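Local atomic coordinates of sensor protein (Geobacter sulfurreducens, PDB entry 3H7M), a protein that probably acts as a membrane-bound phosphorelay sensor histidine kinase, seen here through its sensor domain, which resembles periplasmic solute-binding proteins. Residues F26-Q29 / N30-A34; S78-E81 / K82-R85; F101-R104 / D105-P108; I214-T218 / G219-A223. All blocks are in the same frame, centred on the assembly; numbering follows the deposited sequence.

Contact 1: residues F26-Q29 / N30-A34; sequences FIDQ and NGKPA
D28 and F26 both carry CG between the backbone N and the carbonyl carbon (chi1 66° and 62°), and this turns the D28 carboxylate toward K32 and the F26 ring over A34. Residues 26-34 form a beta hairpin, strands 25-27 and 33-34, closed by a type I turn from D28 to G31. D28 OD1 accepts from K32 N at 2.6 Å, met from above the carboxylate plane. D28 N donates to K32 O at 2.7 Å in a nearly straight bond, so D28 grips K32 at both ends of its backbone. G31 N closes the turn on D28 O. The aliphatic chain of K32 runs obliquely across the carboxylate. An alanine at D28 is likely to leave K32 N without its carboxylate acceptor and the turn less firmly held. Toward the open end of the hairpin, F26 and A34 form an antiparallel hydrogen-bonded pair, with F26 N to A34 O at 2.9 Å. I27 and P33 point to the other face, where both touch L56 of strand 52-57. On the F26 side, A34 CB makes a CH-pi contact over the ring face, 4.0 Å from the F26 ring centroid.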
# COMPACT_ATOMS: atom_id res chain seq x y z
N PHE A 26 -1.84 -6.80 -6.46
CA PHE A 26 -2.89 -6.56 -7.43
C PHE A 26 -3.27 -7.82 -8.18
O PHE A 26 -2.46 -8.73 -8.37
CB PHE A 26 -2.43 -5.50 -8.44
CG PHE A 26 -1.23 -5.91 -9.24
CD1 PHE A 26 -1.37 -6.49 -10.49
CD2 PHE A 26 0.06 -5.72 -8.73
CE1 PHE A 26 -0.23 -6.90 -11.25
CE2 PHE A 26 1.21 -6.12 -9.46
CZ PHE A 26 1.06 -6.71 -10.72
N ILE A 27 -4.53 -7.86 -8.61
CA ILE A 27 -5.03 -8.96 -9.41
C ILE A 27 -4.58 -8.58 -10.80
O ILE A 27 -4.87 -7.47 -11.25
CB ILE A 27 -6.57 -9.03 -9.37
CG1 ILE A 27 -7.04 -9.48 -7.99
CG2 ILE A 27 -7.07 -9.95 -10.46
CD1 ILE A 27 -8.54 -9.59 -7.85
N ASP A 28 -3.85 -9.47 -11.48
CA ASP A 28 -3.36 -9.15 -12.82
C ASP A 28 -4.36 -9.44 -13.94
O ASP A 28 -5.45 -9.97 -13.71
CB ASP A 28 -2.03 -9.88 -13.09
CG ASP A 28 -2.16 -11.41 -13.15
OD1 ASP A 28 -3.30 -11.94 -13.17
OD2 ASP A 28 -1.11 -12.09 -13.20
N GLN A 29 -3.97 -9.07 -15.16
CA GLN A 29 -4.81 -9.25 -16.33
C GLN A 29 -5.37 -10.66 -16.44
O GLN A 29 -6.50 -10.84 -16.90
CB GLN A 29 -4.01 -8.91 -17.60
CG GLN A 29 -2.91 -9.92 -17.99
CD GLN A 29 -1.74 -9.96 -17.01
OE1 GLN A 29 -0.86 -10.82 -17.11
NE2 GLN A 29 -1.72 -9.02 -16.06
N ASN A 30 -4.60 -11.65 -15.99
CA ASN A 30 -5.04 -13.04 -16.05
C ASN A 30 -5.93 -13.41 -14.88
O ASN A 30 -6.30 -14.57 -14.74
CB ASN A 30 -3.85 -14.00 -16.07
CG ASN A 30 -2.86 -13.68 -17.17
OD1 ASN A 30 -3.25 -13.39 -18.30
ND2 ASN A 30 -1.57 -13.76 -16.85
N GLY A 31 -6.24 -12.42 -14.05
CA GLY A 31 -7.09 -12.65 -12.88
C GLY A 31 -6.34 -13.22 -11.67
O GLY A 31 -6.96 -13.65 -10.69
N LYS A 32 -5.01 -13.21 -11.74
CA LYS A 32 -4.17 -13.76 -10.67
C LYS A 32 -3.61 -12.75 -9.66
O LYS A 32 -3.25 -11.62 -10.01
CB LYS A 32 -2.99 -14.50 -11.29
CG LYS A 32 -3.27 -15.19 -12.59
CD LYS A 32 -1.96 -15.58 -13.28
CE LYS A 32 -2.20 -16.40 -14.54
NZ LYS A 32 -0.92 -16.72 -15.23
N PRO A 33 -3.50 -13.16 -8.38
CA PRO A 33 -2.96 -12.32 -7.32
C PRO A 33 -1.51 -12.12 -7.74
O PRO A 33 -0.85 -13.08 -8.11
CB PRO A 33 -3.07 -13.20 -6.09
CG PRO A 33 -4.18 -14.16 -6.42
CD PRO A 33 -3.87 -14.48 -7.85
N ALA A 34 -1.01 -10.90 -7.69
CA ALA A 34 0.36 -10.63 -8.12
C ALA A 34 1.01 -9.48 -7.37
O ALA A 34 0.34 -8.70 -6.68
CB ALA A 34 0.37 -10.31 -9.64

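Contact 2: residues S78-E81 / K82-R85; sequences SWSE and KRAR. With NA (sodium ion), chain B.
The N-terminal end of helix 81-84 is capped here, just after strand 73-78. S80 is the N-cap: its OG accepts from R83 N at 3.0 Å. S80 O takes the first helical bond, from A84 N at 2.7 Å. R83 then reaches back to the strand end. Its CG is anti to the carbonyl carbon (chi1 -74°) and the chain runs extended to NE, passing S80 OG. R83 NH1 donates to S78 O at 2.6 Å, and this oxygen lies in the guanidinium plane. Water 1 bridges R83 NH1 and S78 N. In this solute-binding-protein fold the short helix links strand 73-78 to strand 87-103, and R83 also packs on I127 and E130 of helix 127-133. A leucine in place of R83 would probably leave S78 O without its guanidinium donor and water 1 with one donor fewer, and loosen the hold of the helix on the strand. E81 and R85 form a salt bridge one turn apart, E81 OE1 to R85 NH1 3.3 Å, their chains crossing at about a right angle. W79 NE1 sits 3.5 Å from A84 CB. A84 O binds the sodium ion at 2.8 Å; D88, Q199 and water 2 are further ligands.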
# COMPACT_ATOMS: atom_id res chain seq x y z
N SER A 78 0.27 0.10 5.92
CA SER A 78 1.12 1.10 6.56
C SER A 78 0.79 1.23 8.04
O SER A 78 -0.36 1.18 8.44
CB SER A 78 0.94 2.45 5.86
OG SER A 78 1.62 2.48 4.62
N TRP A 79 1.83 1.39 8.85
CA TRP A 79 1.66 1.54 10.28
C TRP A 79 1.24 2.96 10.67
O TRP A 79 1.61 3.94 9.99
CB TRP A 79 2.98 1.22 11.00
CG TRP A 79 2.86 1.30 12.50
CD1 TRP A 79 2.43 0.32 13.35
CD2 TRP A 79 3.08 2.46 13.31
NE1 TRP A 79 2.36 0.79 14.64
CE2 TRP A 79 2.76 2.11 14.64
CE3 TRP A 79 3.52 3.76 13.05
CZ2 TRP A 79 2.86 3.01 15.70
CZ3 TRP A 79 3.62 4.66 14.10
CH2 TRP A 79 3.29 4.28 15.41
N SER A 80 0.46 3.06 11.74
CA SER A 80 0.02 4.34 12.32
C SER A 80 -0.53 4.07 13.71
O SER A 80 -1.00 2.97 14.00
CB SER A 80 -1.08 5.02 11.50
OG SER A 80 -2.35 4.67 12.00
N GLU A 81 -0.47 5.09 14.57
CA GLU A 81 -0.96 4.97 15.93
C GLU A 81 -2.42 4.55 16.00
O GLU A 81 -2.75 3.57 16.67
CB GLU A 81 -0.76 6.28 16.68
CG GLU A 81 0.51 6.32 17.50
CD GLU A 81 0.60 5.14 18.46
OE1 GLU A 81 -0.47 4.68 18.93
OE2 GLU A 81 1.73 4.69 18.74
N LYS A 82 -3.29 5.29 15.30
CA LYS A 82 -4.71 4.96 15.30
C LYS A 82 -4.89 3.52 14.84
O LYS A 82 -5.80 2.81 15.28
CB LYS A 82 -5.47 5.87 14.33
CG LYS A 82 -6.39 6.90 14.99
CD LYS A 82 -7.24 7.62 13.93
CE LYS A 82 -7.97 8.85 14.50
NZ LYS A 82 -8.97 8.54 15.57
N ARG A 83 -4.01 3.10 13.94
CA ARG A 83 -4.06 1.77 13.37
C ARG A 83 -3.57 0.69 14.33
O ARG A 83 -4.20 -0.35 14.46
CB ARG A 83 -3.28 1.72 12.06
CG ARG A 83 -3.98 2.41 10.87
CD ARG A 83 -3.17 2.27 9.58
NE ARG A 83 -3.85 2.81 8.41
CZ ARG A 83 -3.39 2.73 7.16
NH1 ARG A 83 -2.22 2.14 6.90
NH2 ARG A 83 -4.09 3.25 6.16
N ALA A 84 -2.44 0.92 14.98
CA ALA A 84 -1.90 -0.06 15.92
C ALA A 84 -2.91 -0.37 17.04
O ALA A 84 -2.95 -1.48 17.57
CB ALA A 84 -0.59 0.46 16.52
N ARG A 85 -3.75 0.61 17.37
CA ARG A 85 -4.76 0.46 18.41
C ARG A 85 -5.84 -0.58 18.12
O ARG A 85 -6.72 -0.80 18.96
CB ARG A 85 -5.44 1.80 18.69
CG ARG A 85 -4.77 2.63 19.77
CD ARG A 85 -5.71 3.72 20.29
NE ARG A 85 -5.64 4.95 19.52
CZ ARG A 85 -4.57 5.74 19.47
NH1 ARG A 85 -3.48 5.42 20.15
NH2 ARG A 85 -4.60 6.85 18.75
NA NA B . -1.18 -3.45 18.36
O HOH W 1 -1.66 1.25 4.01
O HOH W 2 -2.13 -2.58 21.06

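Contact 3: residues F101-R104 / D105-P108; sequences FARR and DSPP
R103 folds back over the turn that follows its strand and meets D105 and S106. R103 CB faces the turn and lies 3.6 Å from D105 OD1. The chain stays extended as far as CD. It then bends at chi3 (-60°), which brings the guanidinium back above S106. R103 NE faces D105 OD2 at 3.9 Å, a long salt bridge and so a loose one. The carboxylate oxygen sits at the guanidinium edge, near its plane. R103 CZ has S106 OG on one face, 3.7 Å away. R103 NH2 also comes to 3.3 Å from S106 OG, but the angle is poor and no hydrogen bond forms. The firm polar partners of R103 lie at NH1, which donates to L154 O and C159 O. These bonds probably fix the guanidinium more than the long D105 contact does.

Water 3 bridges the two segments. It accepts from R103 N at 3.0 Å and hydrogen-bonds to S106 OG at 2.7 Å. The same water lies over the guanidinium centre of R103. S106 CB lies 3.2 Å from R103 O and touches A102 CB. No direct hydrogen bond crosses this turn. The site is the end of the long strand 87-103 in the mixed sheet of the solute-binding-protein fold, where the chain leaves the sheet for the loop toward strand 120-123.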
# COMPACT_ATOMS: atom_id res chain seq x y z
N PHE A 101 2.00 14.75 -7.15
CA PHE A 101 1.95 14.61 -8.59
C PHE A 101 1.15 15.78 -9.19
O PHE A 101 0.19 16.27 -8.58
CB PHE A 101 1.24 13.28 -8.94
CG PHE A 101 2.06 12.06 -8.62
CD1 PHE A 101 2.98 11.56 -9.55
CD2 PHE A 101 1.92 11.41 -7.39
CE1 PHE A 101 3.74 10.44 -9.26
CE2 PHE A 101 2.69 10.29 -7.10
CZ PHE A 101 3.60 9.81 -8.04
N ALA A 102 1.55 16.19 -10.39
CA ALA A 102 0.89 17.28 -11.11
C ALA A 102 1.08 17.12 -12.61
O ALA A 102 1.99 16.42 -13.04
CB ALA A 102 1.48 18.61 -10.67
N ARG A 103 0.24 17.79 -13.40
CA ARG A 103 0.39 17.76 -14.85
C ARG A 103 1.62 18.62 -15.09
O ARG A 103 1.87 19.54 -14.32
CB ARG A 103 -0.84 18.34 -15.55
CG ARG A 103 -2.10 17.53 -15.29
CD ARG A 103 -3.30 18.08 -16.05
NE ARG A 103 -3.58 19.45 -15.67
CZ ARG A 103 -4.26 19.82 -14.59
NH1 ARG A 103 -4.77 18.91 -13.76
NH2 ARG A 103 -4.43 21.11 -14.34
N ARG A 104 2.40 18.28 -16.12
CA ARG A 104 3.64 18.99 -16.46
C ARG A 104 3.51 20.50 -16.59
O ARG A 104 4.33 21.26 -16.08
CB ARG A 104 4.22 18.47 -17.76
CG ARG A 104 4.95 17.18 -17.62
CD ARG A 104 5.58 16.74 -18.92
NE ARG A 104 6.25 15.46 -18.72
CZ ARG A 104 5.62 14.37 -18.30
NH1 ARG A 104 4.32 14.41 -18.05
NH2 ARG A 104 6.29 13.24 -18.12
N ASP A 105 2.48 20.92 -17.31
CA ASP A 105 2.25 22.34 -17.50
C ASP A 105 2.12 22.99 -16.12
O ASP A 105 2.92 23.84 -15.75
CB ASP A 105 0.97 22.55 -18.33
CG ASP A 105 -0.09 21.48 -18.07
OD1 ASP A 105 0.20 20.29 -18.33
OD2 ASP A 105 -1.20 21.83 -17.60
N SER A 106 1.12 22.53 -15.36
CA SER A 106 0.81 23.03 -14.02
C SER A 106 1.95 23.57 -13.18
O SER A 106 3.12 23.20 -13.35
CB SER A 106 0.07 21.95 -13.25
OG SER A 106 -1.23 21.79 -13.77
N PRO A 107 1.61 24.47 -12.24
CA PRO A 107 2.53 25.14 -11.30
C PRO A 107 3.08 24.11 -10.32
O PRO A 107 2.32 23.44 -9.62
CB PRO A 107 1.63 26.14 -10.58
CG PRO A 107 0.40 26.26 -11.46
CD PRO A 107 0.22 24.87 -11.97
N PRO A 108 4.41 23.97 -10.26
CA PRO A 108 4.96 22.98 -9.32
C PRO A 108 4.73 23.39 -7.87
O PRO A 108 4.51 24.56 -7.55
CB PRO A 108 6.43 22.94 -9.70
CG PRO A 108 6.70 24.36 -10.07
CD PRO A 108 5.49 24.72 -10.92
O HOH W 3 -1.77 19.63 -12.24

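Contact 4: residues I214-T218 / G219-A223; sequences ILRKT and GQYEA
L215 O is gripped by two backbone N-H groups at the joint between two helices. Y221 N donates to L215 O at 3.1 Å, well above the carbonyl plane, with an N-H angle of 163°. G219 N adds a weak bond to L215 O at 3.3 Å. G219 has positive phi, ends the first helix and is the N-cap of the next, so the chain turns sharply here. T218 OG1 is 2.7 Å from water 5, which donates to Q220 OE1 and so links the two side chains. Water 4 bridges R216 O and E222 N across the joint. The guanidinium of R216 lies flat on the Y221 ring, a cation-pi stack with planes 20° apart. R216 CZ is 4.5 Å from the Y221 ring centroid, and R216 CG covers the other end of the same face. Y221 CG is anti to the backbone N (chi1 170°), which lays the ring alongside the R216 chain. Y221 OH is bonded to H93 O. L215 CB meets Y221 CB at 4.0 Å. The joint connects helix 202-218 to helix 220-227; L215 and Q220 pack on helix 36-48, and Y221 OH reaches strand 87-103.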
# COMPACT_ATOMS: atom_id res chain seq x y z
N ILE A 214 13.32 -14.75 8.38
CA ILE A 214 14.05 -15.81 7.70
C ILE A 214 14.42 -15.39 6.29
O ILE A 214 15.59 -15.53 5.89
CB ILE A 214 13.24 -17.11 7.65
CG1 ILE A 214 13.11 -17.70 9.06
CG2 ILE A 214 13.90 -18.07 6.73
CD1 ILE A 214 12.31 -18.97 9.11
N LEU A 215 13.44 -14.90 5.53
CA LEU A 215 13.73 -14.41 4.16
C LEU A 215 14.88 -13.39 4.16
O LEU A 215 15.73 -13.40 3.27
CB LEU A 215 12.49 -13.76 3.54
CG LEU A 215 11.34 -14.74 3.29
CD1 LEU A 215 10.15 -14.03 2.67
CD2 LEU A 215 11.86 -15.88 2.41
N ARG A 216 14.92 -12.51 5.16
CA ARG A 216 16.01 -11.54 5.20
C ARG A 216 17.37 -12.18 5.45
O ARG A 216 18.36 -11.78 4.84
CB ARG A 216 15.75 -10.47 6.23
CG ARG A 216 14.52 -9.63 5.92
CD ARG A 216 14.22 -8.64 7.05
NE ARG A 216 14.40 -7.26 6.61
CZ ARG A 216 13.41 -6.41 6.37
NH1 ARG A 216 12.14 -6.79 6.52
NH2 ARG A 216 13.68 -5.18 5.95
N LYS A 217 17.45 -13.18 6.31
CA LYS A 217 18.76 -13.79 6.56
C LYS A 217 19.25 -14.73 5.47
O LYS A 217 20.45 -15.03 5.40
CB LYS A 217 18.78 -14.51 7.90
CG LYS A 217 18.41 -13.60 9.05
CD LYS A 217 18.69 -14.23 10.41
CE LYS A 217 18.46 -13.24 11.53
NZ LYS A 217 19.76 -12.65 11.93
N THR A 218 18.34 -15.20 4.61
CA THR A 218 18.78 -16.14 3.57
C THR A 218 19.09 -15.47 2.25
O THR A 218 19.70 -16.08 1.37
CB THR A 218 17.73 -17.24 3.28
OG1 THR A 218 16.54 -16.65 2.75
CG2 THR A 218 17.40 -18.02 4.56
N GLY A 219 18.65 -14.22 2.10
CA GLY A 219 18.89 -13.51 0.86
C GLY A 219 17.70 -13.57 -0.09
O GLY A 219 17.67 -12.90 -1.12
N GLN A 220 16.69 -14.36 0.26
CA GLN A 220 15.54 -14.50 -0.62
C GLN A 220 14.75 -13.20 -0.65
O GLN A 220 14.15 -12.85 -1.66
CB GLN A 220 14.63 -15.66 -0.16
CG GLN A 220 13.93 -16.34 -1.32
CD GLN A 220 12.91 -17.38 -0.88
OE1 GLN A 220 13.10 -18.12 0.11
NE2 GLN A 220 11.81 -17.45 -1.64
N TYR A 221 14.74 -12.50 0.49
CA TYR A 221 14.04 -11.22 0.59
C TYR A 221 14.56 -10.22 -0.46
O TYR A 221 13.79 -9.63 -1.20
CB TYR A 221 14.25 -10.59 1.96
CG TYR A 221 13.76 -9.16 2.03
CD1 TYR A 221 12.42 -8.89 2.21
CD2 TYR A 221 14.65 -8.09 1.92
CE1 TYR A 221 11.95 -7.59 2.30
CE2 TYR A 221 14.20 -6.78 2.00
CZ TYR A 221 12.85 -6.54 2.19
OH TYR A 221 12.38 -5.25 2.33
N GLU A 222 15.88 -10.04 -0.49
CA GLU A 222 16.45 -9.10 -1.45
C GLU A 222 16.22 -9.59 -2.88
O GLU A 222 15.98 -8.79 -3.78
CB GLU A 222 17.96 -8.92 -1.19
CG GLU A 222 18.30 -8.26 0.15
CD GLU A 222 17.64 -6.90 0.37
OE1 GLU A 222 17.22 -6.25 -0.62
OE2 GLU A 222 17.55 -6.48 1.55
N ALA A 223 16.29 -10.90 -3.09
CA ALA A 223 16.09 -11.48 -4.42
C ALA A 223 14.71 -11.10 -4.90
O ALA A 223 14.54 -10.71 -6.06
CB ALA A 223 16.20 -12.99 -4.39
O HOH W 4 17.48 -10.95 1.98
O HOH W 5 14.81 -18.58 1.92

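From the N terminus, contact 1 comes first and closes the hairpin of strands 25-27 and 33-34, just before helix 36-48. Contact 2 follows after strand 73-78 and holds the start of helix 81-84. Strand 87-103 then leads to contact 3, at its far end. Contact 4 lies near the C terminus, between helices 202-218 and 220-227. The four are in series: none nests in or crosses another, and none touches another. Contacts 1 and 2 lie on opposite sides of the chain's centre, their centres about 28 Å apart. Contacts 3 and 4 are the most distant pair, about 39 Å between centres. Y221 ties contact 4 to strand 87-103 through H93, and helix 36-48, after contact 1, packs against contact 4.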